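Local coordinates for ankyrin repeat and SAM domain-containing protein 3 (Homo sapiens, PDB 4NL9) that may take part in vasopressin signalling in the kidney and self-associates into homo-oligomers through its SAM domain, at residues P8-L14 and V32-L38. The protein carries 1 engineered substitution. Numbering follows the deposited sequence.
Sequences PQDLAAL and VDLREFL. Engineered in segment 32-38: Glu36 (natural residue Ile).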
# COMPACT_ATOMS: atom_id res chain seq x y z
N PRO A 8 -10.85 14.70 1.46
CA PRO A 8 -10.64 15.11 0.06
C PRO A 8 -11.96 15.55 -0.57
O PRO A 8 -13.01 14.99 -0.26
CB PRO A 8 -10.12 13.83 -0.61
CG PRO A 8 -10.57 12.72 0.28
CD PRO A 8 -10.53 13.28 1.67
N GLN A 9 -11.90 16.54 -1.45
CA GLN A 9 -13.09 17.09 -2.09
C GLN A 9 -13.64 16.15 -3.17
O GLN A 9 -14.84 16.09 -3.40
CB GLN A 9 -12.78 18.46 -2.71
CG GLN A 9 -11.75 19.28 -1.95
CD GLN A 9 -10.32 18.94 -2.33
OE1 GLN A 9 -9.56 18.39 -1.53
NE2 GLN A 9 -9.94 19.28 -3.56
N ASP A 10 -12.74 15.42 -3.83
CA ASP A 10 -13.12 14.52 -4.91
C ASP A 10 -12.11 13.38 -5.03
O ASP A 10 -11.13 13.32 -4.27
CB ASP A 10 -13.32 15.26 -6.25
CG ASP A 10 -12.08 16.03 -6.70
OD1 ASP A 10 -10.95 15.75 -6.28
OD2 ASP A 10 -12.25 16.94 -7.54
N LEU A 11 -12.33 12.47 -5.96
CA LEU A 11 -11.46 11.31 -6.06
C LEU A 11 -10.03 11.72 -6.43
O LEU A 11 -9.08 11.19 -5.87
CB LEU A 11 -12.00 10.29 -7.05
CG LEU A 11 -11.19 9.00 -7.19
CD1 LEU A 11 -10.98 8.28 -5.84
CD2 LEU A 11 -11.87 8.09 -8.19
N ALA A 12 -9.89 12.66 -7.36
CA ALA A 12 -8.56 13.10 -7.76
C ALA A 12 -7.79 13.61 -6.54
O ALA A 12 -6.61 13.33 -6.39
CB ALA A 12 -8.66 14.17 -8.82
N ALA A 13 -8.49 14.33 -5.66
CA ALA A 13 -7.85 14.85 -4.45
C ALA A 13 -7.36 13.73 -3.53
O ALA A 13 -6.25 13.79 -3.00
CB ALA A 13 -8.79 15.80 -3.71
N LEU A 14 -8.18 12.70 -3.36
CA LEU A 14 -7.79 11.57 -2.53
C LEU A 14 -6.57 10.87 -3.13
O LEU A 14 -5.60 10.62 -2.44
CB LEU A 14 -8.96 10.59 -2.34
CG LEU A 14 -8.75 9.41 -1.38
CD1 LEU A 14 -10.07 8.94 -0.79
CD2 LEU A 14 -8.07 8.23 -2.09
N VAL A 32 -16.44 5.50 -11.38
CA VAL A 32 -16.23 5.49 -9.94
C VAL A 32 -15.78 6.87 -9.48
O VAL A 32 -14.67 7.32 -9.80
CB VAL A 32 -15.15 4.45 -9.54
CG1 VAL A 32 -14.82 4.57 -8.04
CG2 VAL A 32 -15.62 3.04 -9.88
N ASP A 33 -16.66 7.57 -8.76
CA ASP A 33 -16.29 8.84 -8.14
C ASP A 33 -15.87 8.61 -6.70
O ASP A 33 -15.76 7.46 -6.26
CB ASP A 33 -17.48 9.81 -8.20
CG ASP A 33 -18.68 9.33 -7.40
OD1 ASP A 33 -18.80 8.12 -7.12
OD2 ASP A 33 -19.52 10.18 -7.04
N LEU A 34 -15.66 9.69 -5.96
CA LEU A 34 -15.24 9.60 -4.56
C LEU A 34 -16.21 8.80 -3.70
O LEU A 34 -15.81 7.91 -2.96
CB LEU A 34 -15.02 10.98 -3.95
CG LEU A 34 -14.57 10.97 -2.49
CD1 LEU A 34 -13.25 10.22 -2.30
CD2 LEU A 34 -14.45 12.40 -1.98
N ARG A 35 -17.50 9.10 -3.82
CA ARG A 35 -18.50 8.41 -3.02
C ARG A 35 -18.46 6.89 -3.25
O ARG A 35 -18.43 6.12 -2.28
CB ARG A 35 -19.89 8.96 -3.33
CG ARG A 35 -20.99 8.37 -2.49
CD ARG A 35 -22.25 9.19 -2.64
NE ARG A 35 -23.46 8.41 -2.41
CZ ARG A 35 -24.13 7.77 -3.36
NH1 ARG A 35 -23.69 7.81 -4.62
NH2 ARG A 35 -25.22 7.07 -3.07
N GLU A 36 -18.43 6.47 -4.51
CA GLU A 36 -18.36 5.04 -4.80
C GLU A 36 -17.02 4.46 -4.36
O GLU A 36 -16.97 3.35 -3.84
CB GLU A 36 -18.61 4.74 -6.28
CG GLU A 36 -18.55 3.25 -6.59
CD GLU A 36 -18.92 2.91 -8.02
OE1 GLU A 36 -19.12 3.83 -8.83
OE2 GLU A 36 -19.02 1.70 -8.33
N PHE A 37 -15.94 5.21 -4.56
CA PHE A 37 -14.62 4.73 -4.16
C PHE A 37 -14.59 4.37 -2.67
O PHE A 37 -14.01 3.35 -2.27
CB PHE A 37 -13.56 5.79 -4.50
CG PHE A 37 -12.16 5.43 -4.04
CD1 PHE A 37 -11.34 4.64 -4.84
CD2 PHE A 37 -11.68 5.89 -2.83
CE1 PHE A 37 -10.06 4.31 -4.43
CE2 PHE A 37 -10.39 5.57 -2.40
CZ PHE A 37 -9.58 4.78 -3.21
N LEU A 38 -15.23 5.19 -1.85
CA LEU A 38 -15.22 5.00 -0.41
C LEU A 38 -16.07 3.82 0.05
O LEU A 38 -16.04 3.46 1.23
CB LEU A 38 -15.63 6.29 0.31
CG LEU A 38 -14.65 7.45 0.17
CD1 LEU A 38 -15.24 8.73 0.75
CD2 LEU A 38 -13.29 7.15 0.82
O HOH W 1 -15.08 12.40 -7.16
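Leu11 lays CD1 over one face of the Phe37 ring, offset toward the rim, a CH-pi contact with the methyl 3.9 Å from the ring centroid and 23° off its normal. Leu11 CG stands anti to the backbone N (chi1 -177°), beside the carbonyl carbon, and from there sends CD1 to the ring and CD2 to within 3.3 Å of Val32 O. The side chains of Leu11 and Phe37 cross at about a right angle. Leu14 comes to the ring obliquely, CD2 being 3.5 Å from Phe37 CE2; its CD1 meets Leu34 CD1 at 3.7 Å. The second branch of Leu34 reaches back to the chain before helix 11-17, CD2 lying 3.4 Å from Pro8 O. Cutting Phe37 back to an alanine is likely to leave Leu11 CD1 and Leu14 CD2 facing a gap and Phe27 without its edge-to-face partner.

No direct hydrogen bond joins the segments; instead one water accepts from both Leu11 N and Leu34 N, each at 3.0 Å. These are the first residues of two helices, N-capped by Asp10, whose OD1 takes Ala13 N nearly along its C-O axis, and Asp33, whose OD1 is met from above the carboxylate plane (44° out of it) by the backbone N of Glu36, an engineered residue. Ala62 of helix 53-65 lies against Leu14, and Met59 and Ile63 against Phe37, so the contact forms part of the hydrophobic core of the five-helix SAM fold.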